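Putative sugar binding protein (Bacteroides vulgatus ATCC 8482, PDB 3KEZ) probably binds sugars or other nutrients at the outer membrane as a member of the SusD family, and carries a bound calcium ion. Local coordinates at residues 28-33 against 86-91; 33-38 against 259-264; 39-44 against 265-270; 272-277 against 325-330; 317-322 against 392-397. All blocks are in the same frame, centred on the assembly; numbering follows the deposited sequence. Where two conformers were deposited one is given.

Interaction 1 (28-33 against 86-91); sequences NGIYST and YSIIQN
Ile30 and Asn91 lie side by side, pointing opposite ways, and their closest pair is Ile30 CG1 against Asn91 CB at 3.5 Å. Ile30 CD1 touches the same carbon, so this branch rests on the start of the asparagine side chain and not on its amide. The other branch of Ile30 serves a different partner. With chi1 at -73°, CG1 stands beside the backbone N and CG2 anti to it; CG2 thereby turns to Ile88, whose own CG2 lies 4.1 Å from Ile30 CG2 as the two side chains cross obliquely. Ile88 offers its remaining branch to Thr33, with 3.8 Å between Ile88 CG1 and Thr33 CG2. The short helical axes run at 169° to each other, with 9.7 Å between them at closest approach: helix 20-34 and helix 80-96 form an antiparallel pair, in keeping with the TPR-like helical architecture of SusD relatives. Helix 109-134 adds Ile122 against Ile88. On the polar flank a water mediates the contact, 2.9 Å from Thr33 OG1 and 3.1 Å from Ser87 OG, with a weak bond from Asn91 ND2. That amide nitrogen also donates to Ser87 O (3.0 Å), lying 44° above the carbonyl plane and on the face opposite to Asn91 N, which bonds to the same oxygen.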
# COMPACT_ATOMS: atom_id res chain seq x y z
N ASN A 28 11.73 10.51 -12.77
CA ASN A 28 12.81 9.77 -12.17
C ASN A 28 13.07 10.26 -10.75
O ASN A 28 13.26 9.44 -9.85
CB ASN A 28 14.08 9.87 -13.02
CG ASN A 28 13.94 9.19 -14.38
OD1 ASN A 28 13.15 8.27 -14.55
ND2 ASN A 28 14.71 9.65 -15.36
N GLY A 29 13.08 11.57 -10.55
CA GLY A 29 13.18 12.14 -9.21
C GLY A 29 12.06 11.66 -8.29
O GLY A 29 12.31 11.34 -7.13
N ILE A 30 10.83 11.61 -8.83
CA ILE A 30 9.67 11.18 -8.03
C ILE A 30 9.88 9.71 -7.56
O ILE A 30 9.80 9.42 -6.40
CB ILE A 30 8.34 11.35 -8.83
CG1 ILE A 30 7.96 12.84 -8.93
CG2 ILE A 30 7.23 10.55 -8.19
CD1 ILE A 30 7.11 13.21 -10.18
N TYR A 31 10.24 8.82 -8.48
CA TYR A 31 10.42 7.42 -8.16
C TYR A 31 11.57 7.29 -7.17
O TYR A 31 11.48 6.53 -6.23
CB TYR A 31 10.68 6.59 -9.44
CG TYR A 31 9.41 6.34 -10.24
CD1 TYR A 31 8.37 5.55 -9.72
CD2 TYR A 31 9.26 6.86 -11.51
CE1 TYR A 31 7.21 5.30 -10.45
CE2 TYR A 31 8.07 6.61 -12.27
CZ TYR A 31 7.05 5.84 -11.71
OH TYR A 31 5.90 5.61 -12.43
N SER A 32 12.63 8.10 -7.32
CA SER A 32 13.76 8.03 -6.39
C SER A 32 13.30 8.42 -4.97
O SER A 32 13.67 7.76 -3.98
CB SER A 32 14.92 8.91 -6.87
OG SER A 32 15.91 9.04 -5.86
N THR A 33 12.46 9.45 -4.88
CA THR A 33 11.83 9.84 -3.60
C THR A 33 10.97 8.73 -2.99
O THR A 33 11.06 8.45 -1.78
CB THR A 33 10.99 11.16 -3.76
OG1 THR A 33 11.85 12.19 -4.27
CG2 THR A 33 10.35 11.61 -2.43
N TYR A 86 3.91 15.09 0.11
CA TYR A 86 3.68 16.40 -0.47
C TYR A 86 4.79 16.77 -1.44
O TYR A 86 4.55 17.45 -2.45
CB TYR A 86 3.45 17.49 0.60
CG TYR A 86 1.98 17.56 0.98
CD1 TYR A 86 0.99 17.90 0.03
CD2 TYR A 86 1.56 17.19 2.26
CE1 TYR A 86 -0.33 17.91 0.36
CE2 TYR A 86 0.23 17.20 2.61
CZ TYR A 86 -0.72 17.55 1.66
OH TYR A 86 -2.02 17.59 2.04
N SER A 87 6.02 16.33 -1.16
CA SER A 87 7.11 16.46 -2.13
C SER A 87 6.80 15.79 -3.47
O SER A 87 6.93 16.40 -4.54
CB SER A 87 8.38 15.86 -1.56
OG SER A 87 9.44 15.97 -2.47
N ILE A 88 6.39 14.53 -3.40
CA ILE A 88 5.94 13.77 -4.54
C ILE A 88 4.80 14.49 -5.31
O ILE A 88 4.87 14.71 -6.54
CB ILE A 88 5.51 12.33 -4.09
CG1 ILE A 88 6.72 11.51 -3.67
CG2 ILE A 88 4.68 11.65 -5.20
CD1 ILE A 88 6.37 10.32 -2.81
N ILE A 89 3.75 14.86 -4.59
CA ILE A 89 2.63 15.63 -5.20
C ILE A 89 3.12 16.93 -5.89
O ILE A 89 2.70 17.24 -7.00
CB ILE A 89 1.50 15.97 -4.14
CG1 ILE A 89 0.83 14.68 -3.66
CG2 ILE A 89 0.56 17.04 -4.72
CD1 ILE A 89 -0.15 14.82 -2.41
N GLN A 90 3.99 17.69 -5.24
CA GLN A 90 4.51 18.92 -5.89
C GLN A 90 5.16 18.64 -7.24
O GLN A 90 4.95 19.37 -8.19
CB GLN A 90 5.53 19.66 -5.02
CG GLN A 90 4.98 20.49 -3.92
CD GLN A 90 4.23 21.70 -4.43
OE1 GLN A 90 4.82 22.67 -4.91
NE2 GLN A 90 2.92 21.67 -4.30
N ASN A 91 5.96 17.57 -7.34
CA ASN A 91 6.61 17.23 -8.62
C ASN A 91 5.65 16.65 -9.67
O ASN A 91 5.85 16.84 -10.90
CB ASN A 91 7.83 16.33 -8.36
CG ASN A 91 8.99 17.12 -7.76
OD1 ASN A 91 9.62 17.90 -8.45
ND2 ASN A 91 9.20 16.98 -6.46
O HOH W 1 9.72 14.09 -4.87

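Interaction 2 (33-38 against 259-264); sequences TMQSSD and IVNLTT. With CA (calcium ion), chain C.
The flat carboxamide of Gln35 turns one face to Val260 O, which stands over carbon CD of Gln35 at 3.2 Å and is farther from both terminal atoms of that amide. The second amide, that of Asn261, points OD1 at the stem of the same glutamine, 3.8 Å from Gln35 CG. The contact joins the turn that follows helix 20-34 to the calcium-binding loop following strand 255-259. Gln35 is extended beyond CG (chi2 156°), which carries its amide past Ile259 to the next carbonyl; on the way, Gln35 CG packs on Ile259 CG2 at 3.4 Å. Selenomethionine Met34 adds its CB against Ile259 CD1 at 4.3 Å. Replacing Gln35 by an alanine would remove CG and the amide and would probably open a gap over Ile259 CG2 and the Val260 carbonyl. Beyond the contact, Ser36 OG accepts from Asp38 N at 3.0 Å, an ST turn in the loop after the helix. Asn261 ND2 is held by Ser41 OG and Ala330 O, which fixes the rotation of its amide. The backbone of Asn261 meanwhile serves the metal, its O binding the calcium ion at 2.4 Å.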
# COMPACT_ATOMS: atom_id res chain seq x y z
N THR A 33 12.46 9.45 -4.88
CA THR A 33 11.83 9.84 -3.60
C THR A 33 10.97 8.73 -2.99
O THR A 33 11.06 8.45 -1.78
CB THR A 33 10.99 11.16 -3.76
OG1 THR A 33 11.85 12.19 -4.27
CG2 THR A 33 10.35 11.61 -2.43
N MSE A 34 10.16 8.08 -3.82
CA MSE A 34 9.31 6.98 -3.38
C MSE A 34 10.10 5.81 -2.84
O MSE A 34 9.57 5.06 -2.03
CB MSE A 34 8.43 6.47 -4.54
CG MSE A 34 7.45 7.52 -5.03
SE MSE A 34 6.47 7.03 -6.59
CE MSE A 34 5.32 5.84 -5.73
N GLN A 35 11.32 5.60 -3.37
CA GLN A 35 12.24 4.54 -2.91
C GLN A 35 12.78 4.69 -1.49
O GLN A 35 13.31 3.72 -0.93
CB GLN A 35 13.45 4.40 -3.85
CG GLN A 35 13.12 3.62 -5.08
CD GLN A 35 14.01 3.94 -6.23
OE1 GLN A 35 15.21 4.24 -6.06
NE2 GLN A 35 13.43 3.85 -7.45
N SER A 36 12.66 5.87 -0.90
CA SER A 36 13.21 6.10 0.45
C SER A 36 12.58 5.17 1.47
O SER A 36 11.39 4.86 1.37
CB SER A 36 12.94 7.57 0.89
OG SER A 36 13.31 7.81 2.23
N SER A 37 13.34 4.79 2.48
CA SER A 37 12.77 4.03 3.59
C SER A 37 11.76 4.89 4.39
O SER A 37 10.94 4.36 5.12
CB SER A 37 13.86 3.48 4.50
OG SER A 37 14.58 4.55 5.09
N ASP A 38 11.81 6.20 4.22
CA ASP A 38 10.78 7.06 4.79
C ASP A 38 9.53 7.10 3.93
O ASP A 38 8.51 7.64 4.36
CB ASP A 38 11.32 8.50 5.00
CG ASP A 38 12.21 8.62 6.24
OD1 ASP A 38 12.27 7.68 7.05
OD2 ASP A 38 12.87 9.66 6.39
N ILE A 259 8.67 -1.16 -6.36
CA ILE A 259 9.73 -0.24 -6.00
C ILE A 259 11.04 -1.01 -6.17
O ILE A 259 11.23 -2.08 -5.55
CB ILE A 259 9.63 0.31 -4.54
CG1 ILE A 259 8.29 1.02 -4.27
CG2 ILE A 259 10.83 1.20 -4.21
CD1 ILE A 259 7.98 2.24 -5.18
N VAL A 260 11.91 -0.49 -7.04
CA VAL A 260 13.22 -1.08 -7.33
C VAL A 260 14.31 -0.43 -6.48
O VAL A 260 14.56 0.77 -6.58
CB VAL A 260 13.58 -0.95 -8.82
CG1 VAL A 260 14.98 -1.53 -9.10
CG2 VAL A 260 12.52 -1.68 -9.69
N ASN A 261 14.91 -1.23 -5.61
CA ASN A 261 16.05 -0.85 -4.78
C ASN A 261 17.30 -1.58 -5.27
O ASN A 261 17.26 -2.78 -5.59
CB ASN A 261 15.74 -1.21 -3.31
CG ASN A 261 14.64 -0.33 -2.72
OD1 ASN A 261 14.60 0.87 -2.98
ND2 ASN A 261 13.73 -0.93 -1.92
N LEU A 262 18.43 -0.88 -5.33
CA LEU A 262 19.67 -1.48 -5.89
C LEU A 262 20.86 -1.37 -4.95
O LEU A 262 20.95 -0.41 -4.18
CB LEU A 262 20.01 -0.81 -7.23
CG LEU A 262 18.93 -0.88 -8.32
CD1 LEU A 262 19.31 0.03 -9.45
CD2 LEU A 262 18.72 -2.35 -8.80
N THR A 263 21.78 -2.33 -5.00
CA THR A 263 23.03 -2.26 -4.23
C THR A 263 23.67 -0.87 -4.36
O THR A 263 24.20 -0.33 -3.39
CB THR A 263 24.05 -3.35 -4.66
OG1 THR A 263 23.50 -4.65 -4.40
CG2 THR A 263 25.39 -3.18 -3.92
N THR A 264 23.57 -0.28 -5.55
CA THR A 264 24.20 1.01 -5.85
C THR A 264 23.24 2.18 -5.72
O THR A 264 23.53 3.30 -6.11
CB THR A 264 24.79 0.97 -7.29
OG1 THR A 264 23.76 0.58 -8.21
CG2 THR A 264 25.96 -0.03 -7.35
CA CA C . 16.61 -5.09 -5.27
O HOH W 2 17.04 -5.45 -7.81

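Interaction 3 (39-44 against 265-270); sequences AYSGRL and DSPGKE. With EDO (1,2-ethanediol), chain G.
Ser41 CB meets Pro267 CB at 3.9 Å, an apolar touch between a type I beta turn, Ala39 to Gly42, and the loop that runs on from the calcium-binding Asn261. The turn leads into helix 43-50 with Gly42 at its N-cap. Ala39 O accepts from Gly42 N, closing the turn, and also from Leu44 N, which comes from the opposite face of the carbonyl plane. The hydroxyl of Ser41 lies beside its own backbone N (chi1 -84°), and its strong partner is Asn261 ND2. Gly42 fits closely: a CB on it would lie 3.0 Å from Glu270 O, a clash. Arg43 begins with CG beside the backbone N and then runs fully extended from CG to NE, which carries the guanidinium beside Glu270. The two charges stay apart, with 4.1 Å from Arg43 NH2 to Glu270 OE1, and the oxygen sits obliquely to the guanidinium, so the attraction is of charge alone. Glu270 OE2 instead forms a salt bridge with Arg63. Arg43 NH1 bonds to Ser80 OG, and a 1,2-ethanediol, probably from the crystallisation liquor, places its O1 at the guanidinium edge, in plane. A methionine in place of Arg43 would lack the charge and is likely to leave Ser80 OG without this donor and Glu270 without one of the two positive groups near its carboxylate. Arg43 NH1 reaches the diol O1 at 3.2 Å with an N-H...O angle of 170°, while Arg43 NH2 reaches O2 of the same molecule at 3.3 Å.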
# COMPACT_ATOMS: atom_id res chain seq x y z
N ALA A 39 9.61 6.59 2.71
CA ALA A 39 8.45 6.52 1.82
C ALA A 39 8.10 5.06 1.59
O ALA A 39 7.85 4.32 2.57
CB ALA A 39 8.70 7.29 0.49
N TYR A 40 8.07 4.62 0.33
CA TYR A 40 7.55 3.31 -0.01
C TYR A 40 8.52 2.13 0.17
O TYR A 40 8.16 0.98 -0.04
CB TYR A 40 6.95 3.32 -1.42
CG TYR A 40 5.70 4.17 -1.47
CD1 TYR A 40 4.47 3.72 -0.89
CD2 TYR A 40 5.73 5.46 -2.01
CE1 TYR A 40 3.32 4.52 -0.92
CE2 TYR A 40 4.57 6.27 -2.03
CZ TYR A 40 3.38 5.80 -1.51
OH TYR A 40 2.27 6.63 -1.54
N SER A 41 9.75 2.39 0.61
CA SER A 41 10.61 1.28 0.98
C SER A 41 10.54 1.02 2.49
O SER A 41 11.25 0.17 2.99
CB SER A 41 12.04 1.54 0.51
OG SER A 41 12.24 1.16 -0.84
N GLY A 42 9.67 1.73 3.21
CA GLY A 42 9.55 1.48 4.65
C GLY A 42 8.27 2.00 5.28
O GLY A 42 7.23 1.32 5.27
N ARG A 43 8.33 3.22 5.77
CA ARG A 43 7.28 3.75 6.66
C ARG A 43 5.90 3.71 6.08
O ARG A 43 4.97 3.41 6.83
CB ARG A 43 7.64 5.17 7.11
CG ARG A 43 8.79 5.16 8.08
CD ARG A 43 9.14 6.55 8.58
NE ARG A 43 10.24 6.52 9.53
CZ ARG A 43 10.88 7.59 9.98
NH1 ARG A 43 10.51 8.79 9.58
NH2 ARG A 43 11.89 7.46 10.82
N LEU A 44 5.77 3.99 4.77
CA LEU A 44 4.44 3.98 4.14
C LEU A 44 3.90 2.57 3.96
O LEU A 44 2.68 2.36 3.93
CB LEU A 44 4.40 4.77 2.81
CG LEU A 44 4.73 6.27 2.99
CD1 LEU A 44 4.80 6.91 1.63
CD2 LEU A 44 3.69 7.00 3.86
N ASP A 265 22.08 1.91 -5.15
CA ASP A 265 21.04 2.90 -4.98
C ASP A 265 20.13 2.41 -3.87
O ASP A 265 18.99 2.00 -4.12
CB ASP A 265 20.26 3.02 -6.27
CG ASP A 265 19.15 4.05 -6.18
OD1 ASP A 265 19.35 5.09 -5.49
OD2 ASP A 265 18.10 3.82 -6.81
N SER A 266 20.66 2.40 -2.65
CA SER A 266 20.08 1.65 -1.54
C SER A 266 19.23 2.51 -0.62
O SER A 266 19.61 3.64 -0.29
CB SER A 266 21.18 0.96 -0.73
OG SER A 266 20.64 0.38 0.43
N PRO A 267 18.07 1.97 -0.18
CA PRO A 267 17.26 2.68 0.80
C PRO A 267 17.79 2.62 2.21
O PRO A 267 17.28 3.32 3.08
CB PRO A 267 15.90 1.97 0.72
CG PRO A 267 16.25 0.59 0.33
CD PRO A 267 17.36 0.79 -0.69
N GLY A 268 18.80 1.79 2.46
CA GLY A 268 19.40 1.69 3.79
C GLY A 268 18.68 0.72 4.71
O GLY A 268 17.68 0.09 4.35
N LYS A 269 19.19 0.63 5.93
CA LYS A 269 18.77 -0.40 6.89
C LYS A 269 17.38 -0.20 7.51
O LYS A 269 16.89 -1.08 8.23
CB LYS A 269 19.83 -0.57 7.97
CG LYS A 269 21.13 -1.26 7.48
CD LYS A 269 22.19 -1.28 8.60
CE LYS A 269 23.50 -1.90 8.11
NZ LYS A 269 24.53 -1.97 9.19
N GLU A 270 16.72 0.93 7.24
CA GLU A 270 15.32 1.10 7.69
C GLU A 270 14.30 0.66 6.62
O GLU A 270 13.10 0.89 6.77
CB GLU A 270 15.05 2.54 8.16
CG GLU A 270 15.91 2.92 9.34
CD GLU A 270 15.48 4.19 10.04
OE1 GLU A 270 14.93 5.09 9.36
OE2 GLU A 270 15.73 4.29 11.27
C1 EDO G . 13.64 11.50 11.24
O1 EDO G . 12.36 11.17 10.68
C2 EDO G . 14.06 10.40 12.21
O2 EDO G . 12.89 9.85 12.85

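Interaction 4 (272-277 against 325-330); sequences MGYLNS and ENITDA. With CA (calcium ion), chain C.
Ile327 holds CG1 in the crowded position between its backbone N and carbonyl carbon (chi1 54°), which brings CD1 against Tyr274 and Ser277, while Tyr274, at chi1 -145°, sets its ring beside Thr328 OG1. Ile327 CD1 thus lies 3.5 Å from Ser277 OG and 3.9 Å from Tyr274 CD1, its side chain running roughly perpendicular to that of Tyr274. Thr328 OG1 approaches the same ring obliquely, 3.1 Å from Tyr274 CD1. That hydroxyl donates to Asn326 OD1, which also accepts from Thr328 N at 2.9 Å in an Asx turn and lies at the tyrosine ring edge. Tyr281 packs edge-to-face with Tyr274. The backbones come close at Gly273, whose CA makes a CA-H...O contact with Ile327 O at 3.3 Å; a CB on Gly273 would clash with that oxygen. One water, accepting from Gly273 N and donating to Thr328 O and Ala330 O, ties helix 272-275 to the loop. The same loop supplies ligands to the metal, Glu325 OE1 at 2.5 Å and Asp329 O at 2.4 Å among them. It is a seven-ligand calcium site: both Glu325 oxygens, the backbone O of Asp329 and of Asn261, the amide oxygens of Gln322 and Asn331, and one water.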
# COMPACT_ATOMS: atom_id res chain seq x y z
N MSE A 272 12.13 -2.21 4.34
CA MSE A 272 11.35 -3.42 4.70
C MSE A 272 12.21 -4.67 4.73
O MSE A 272 12.04 -5.53 5.61
CB MSE A 272 10.14 -3.60 3.77
CG MSE A 272 9.11 -2.47 3.84
SE MSE A 272 8.30 -2.45 5.57
CE MSE A 272 7.04 -3.96 5.41
N GLY A 273 13.15 -4.75 3.79
CA GLY A 273 14.04 -5.88 3.68
C GLY A 273 14.86 -6.08 4.94
O GLY A 273 15.10 -7.21 5.35
N TYR A 274 15.30 -4.97 5.54
CA TYR A 274 16.07 -5.05 6.78
C TYR A 274 15.17 -5.10 8.03
O TYR A 274 15.55 -5.69 9.04
CB TYR A 274 17.04 -3.87 6.88
CG TYR A 274 18.35 -4.17 7.54
CD1 TYR A 274 19.37 -4.86 6.88
CD2 TYR A 274 18.60 -3.72 8.84
CE1 TYR A 274 20.60 -5.12 7.52
CE2 TYR A 274 19.82 -3.98 9.46
CZ TYR A 274 20.81 -4.66 8.80
OH TYR A 274 21.99 -4.87 9.46
N LEU A 275 13.98 -4.49 7.99
CA LEU A 275 13.13 -4.51 9.20
C LEU A 275 12.51 -5.90 9.42
O LEU A 275 12.34 -6.34 10.56
CB LEU A 275 12.03 -3.45 9.14
CG LEU A 275 12.50 -1.98 9.09
CD1 LEU A 275 11.31 -1.09 8.74
CD2 LEU A 275 13.15 -1.59 10.39
N ASN A 276 12.25 -6.61 8.32
CA ASN A 276 11.47 -7.87 8.40
C ASN A 276 12.37 -9.07 8.33
O ASN A 276 12.15 -9.95 7.52
CB ASN A 276 10.45 -7.90 7.24
CG ASN A 276 9.26 -6.96 7.48
OD1 ASN A 276 8.21 -7.41 7.98
ND2 ASN A 276 9.42 -5.66 7.14
N SER A 277 13.43 -9.09 9.15
CA SER A 277 14.42 -10.16 9.08
C SER A 277 15.20 -10.23 10.36
O SER A 277 15.54 -9.21 10.95
CB SER A 277 15.42 -9.95 7.92
OG SER A 277 16.57 -10.77 8.08
N GLU A 325 22.34 -9.35 -3.93
CA GLU A 325 22.01 -8.18 -3.10
C GLU A 325 21.93 -8.50 -1.63
O GLU A 325 21.65 -9.62 -1.24
CB GLU A 325 20.66 -7.61 -3.50
CG GLU A 325 20.64 -6.96 -4.81
CD GLU A 325 19.29 -6.32 -5.08
OE1 GLU A 325 18.27 -6.79 -4.49
OE2 GLU A 325 19.27 -5.35 -5.87
N ASN A 326 22.16 -7.49 -0.80
CA ASN A 326 21.88 -7.58 0.62
C ASN A 326 20.35 -7.51 0.82
O ASN A 326 19.65 -6.98 -0.02
CB ASN A 326 22.56 -6.39 1.33
CG ASN A 326 22.53 -6.50 2.84
OD1 ASN A 326 21.57 -6.04 3.50
ND2 ASN A 326 23.59 -7.06 3.42
N ILE A 327 19.83 -8.04 1.92
CA ILE A 327 18.39 -7.89 2.22
C ILE A 327 17.98 -6.41 2.26
O ILE A 327 16.82 -6.06 2.00
CB ILE A 327 17.98 -8.56 3.54
CG1 ILE A 327 18.84 -8.08 4.72
CG2 ILE A 327 18.02 -10.08 3.39
CD1 ILE A 327 18.33 -8.52 6.09
N THR A 328 18.91 -5.52 2.60
CA THR A 328 18.61 -4.11 2.59
C THR A 328 17.99 -3.61 1.27
O THR A 328 17.14 -2.71 1.27
CB THR A 328 19.89 -3.29 2.87
OG1 THR A 328 20.32 -3.55 4.21
CG2 THR A 328 19.62 -1.84 2.70
N ASP A 329 18.40 -4.20 0.15
CA ASP A 329 18.02 -3.70 -1.15
C ASP A 329 16.93 -4.51 -1.82
O ASP A 329 16.70 -4.37 -3.03
CB ASP A 329 19.26 -3.58 -2.01
CG ASP A 329 20.26 -2.63 -1.40
OD1 ASP A 329 19.81 -1.57 -0.91
OD2 ASP A 329 21.47 -2.95 -1.38
N ALA A 330 16.18 -5.29 -1.02
CA ALA A 330 15.01 -5.99 -1.53
C ALA A 330 14.04 -4.98 -2.10
O ALA A 330 13.81 -3.89 -1.51
CB ALA A 330 14.33 -6.80 -0.43
CA CA C . 16.61 -5.09 -5.27
O HOH W 3 14.11 -3.59 1.20
O HOH W 2 17.04 -5.45 -7.81

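Interaction 5 (317-322 against 392-397); sequences NKYQPQ and LVAEGH. With CA (calcium ion), chain C.
Lys318 reaches across to the turn at Val393 and Glu395 along a nearly straight chain. Its CB points toward the 392-397 segment, and CG stands beside the backbone N (chi1 -66°), after which the chain stays extended to its end. CD is the first atom to arrive, 3.3 Å from Val393 O, and CE lies alongside the same oxygen. The tip, NZ, then donates twice across the contact: to Val393 O at 2.7 Å, in the carbonyl plane on a lone pair, and to Glu395 OE2, also at 2.7 Å, as a salt bridge that uses the anti lone pair of the carboxylate. A further bond from Lys318 NZ to Glu391 O makes three in all. The glutamate chain comes in squarely across the lysine, and Glu395 OE1 turns to Arg336 in a second salt bridge. Next to this, Tyr319 OH donates to Ala394 O at 2.5 Å; that oxygen lies in the plane of the tyrosine ring, at its edge, while the hydroxyl is tilted 22° from the carbonyl plane. Val393 O and Ala394 O both belong to the type II beta turn from Leu392 to Glu395, closed by Glu395 N on Leu392 O at 3.1 Å. Farther along the loop, Gln322 OE1 binds the calcium ion at 2.6 Å. All the touching residues are buried, and an ammonium group gripped by two carbonyls and a carboxylate, itself shared with Arg336, is likely to keep its charge.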
# COMPACT_ATOMS: atom_id res chain seq x y z
N ASN A 317 9.03 -13.10 5.23
CA ASN A 317 10.18 -13.10 4.33
C ASN A 317 9.76 -12.80 2.89
O ASN A 317 10.11 -13.54 1.95
CB ASN A 317 10.88 -14.48 4.41
CG ASN A 317 12.29 -14.45 3.87
OD1 ASN A 317 12.99 -13.47 4.06
ND2 ASN A 317 12.70 -15.52 3.17
N LYS A 318 9.03 -11.71 2.71
CA LYS A 318 8.59 -11.29 1.36
C LYS A 318 9.58 -10.37 0.67
O LYS A 318 9.55 -10.21 -0.54
CB LYS A 318 7.23 -10.59 1.43
CG LYS A 318 6.11 -11.51 1.85
CD LYS A 318 4.75 -10.81 1.96
CE LYS A 318 3.61 -11.81 1.94
NZ LYS A 318 2.24 -11.15 2.00
N TYR A 319 10.41 -9.72 1.47
CA TYR A 319 11.41 -8.80 0.95
C TYR A 319 12.71 -9.57 0.74
O TYR A 319 13.64 -9.50 1.54
CB TYR A 319 11.53 -7.64 1.91
CG TYR A 319 10.19 -6.95 2.01
CD1 TYR A 319 9.77 -6.05 1.01
CD2 TYR A 319 9.30 -7.25 3.03
CE1 TYR A 319 8.50 -5.47 1.06
CE2 TYR A 319 8.01 -6.67 3.08
CZ TYR A 319 7.64 -5.77 2.11
OH TYR A 319 6.39 -5.19 2.21
N GLN A 320 12.73 -10.32 -0.35
CA GLN A 320 13.84 -11.22 -0.67
C GLN A 320 14.76 -10.46 -1.60
O GLN A 320 14.33 -9.88 -2.58
CB GLN A 320 13.32 -12.53 -1.31
CG GLN A 320 12.40 -13.31 -0.33
CD GLN A 320 11.79 -14.56 -0.91
OE1 GLN A 320 12.12 -14.95 -2.02
NE2 GLN A 320 10.88 -15.21 -0.14
N PRO A 321 16.04 -10.39 -1.25
CA PRO A 321 16.93 -9.67 -2.15
C PRO A 321 17.03 -10.38 -3.51
O PRO A 321 16.87 -11.61 -3.59
CB PRO A 321 18.27 -9.73 -1.42
CG PRO A 321 18.20 -11.00 -0.61
CD PRO A 321 16.76 -11.12 -0.20
N GLN A 322 17.26 -9.60 -4.55
CA GLN A 322 17.59 -10.14 -5.88
C GLN A 322 19.03 -10.67 -5.85
O GLN A 322 19.75 -10.47 -4.88
CB GLN A 322 17.37 -9.07 -6.97
CG GLN A 322 15.88 -8.88 -7.34
CD GLN A 322 15.01 -8.32 -6.18
OE1 GLN A 322 15.43 -7.42 -5.41
NE2 GLN A 322 13.78 -8.85 -6.06
N LEU A 392 -1.85 -10.60 2.15
CA LEU A 392 -1.22 -9.29 2.10
C LEU A 392 -0.45 -8.89 3.37
O LEU A 392 -0.07 -7.75 3.53
CB LEU A 392 -2.25 -8.23 1.73
CG LEU A 392 -2.93 -8.40 0.34
CD1 LEU A 392 -3.84 -7.18 0.05
CD2 LEU A 392 -1.90 -8.52 -0.78
N VAL A 393 -0.24 -9.84 4.27
CA VAL A 393 0.57 -9.62 5.46
C VAL A 393 1.96 -9.02 5.09
O VAL A 393 2.64 -9.48 4.13
CB VAL A 393 0.66 -10.90 6.32
CG1 VAL A 393 1.37 -12.04 5.58
CG2 VAL A 393 1.29 -10.58 7.67
N ALA A 394 2.29 -7.93 5.80
CA ALA A 394 3.59 -7.17 5.65
C ALA A 394 3.66 -6.29 4.39
O ALA A 394 4.73 -5.75 4.06
CB ALA A 394 4.83 -8.11 5.76
N GLU A 395 2.51 -6.11 3.72
CA GLU A 395 2.39 -5.26 2.53
C GLU A 395 1.52 -4.03 2.80
O GLU A 395 1.22 -3.28 1.89
CB GLU A 395 1.87 -6.03 1.31
CG GLU A 395 2.78 -7.20 0.84
CD GLU A 395 2.12 -8.09 -0.18
OE1 GLU A 395 1.94 -7.67 -1.34
OE2 GLU A 395 1.83 -9.25 0.16
N GLY A 396 1.15 -3.79 4.06
CA GLY A 396 0.62 -2.50 4.48
C GLY A 396 -0.88 -2.28 4.43
O GLY A 396 -1.33 -1.10 4.43
N HIS A 397 -1.64 -3.37 4.47
CA HIS A 397 -3.11 -3.32 4.33
C HIS A 397 -3.96 -3.51 5.61
O HIS A 397 -5.06 -2.93 5.71
CB HIS A 397 -3.53 -4.38 3.34
CG HIS A 397 -3.10 -4.08 1.95
ND1 HIS A 397 -3.97 -3.59 0.99
CD2 HIS A 397 -1.88 -4.15 1.36
CE1 HIS A 397 -3.30 -3.39 -0.13
NE2 HIS A 397 -2.04 -3.74 0.06
CA CA C . 16.61 -5.09 -5.27
O HOH W 2 17.04 -5.45 -7.81

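Overall arrangement
Interactions 1 to 5 form a run of touching contacts, with interaction 1 at one end, about 23 Å between centres from interactions 4 and 5. Interactions 1 and 2 share Thr33 and helix 20-34; interactions 2 and 3 are about 6 Å apart between centres and are joined by the bond from Asn261 to Ser41. Along the chain, the segments of interactions 1, 2 and 3 alternate, as do those of 4 and 5, whereas interactions 2 and 3 close before 4 opens. Interactions 2, 4 and 5 all touch one calcium ion, so the metal joins the loop after strand 255-259 to the loop between strands 313-316 and 332-336, bringing distant parts of the sequence together.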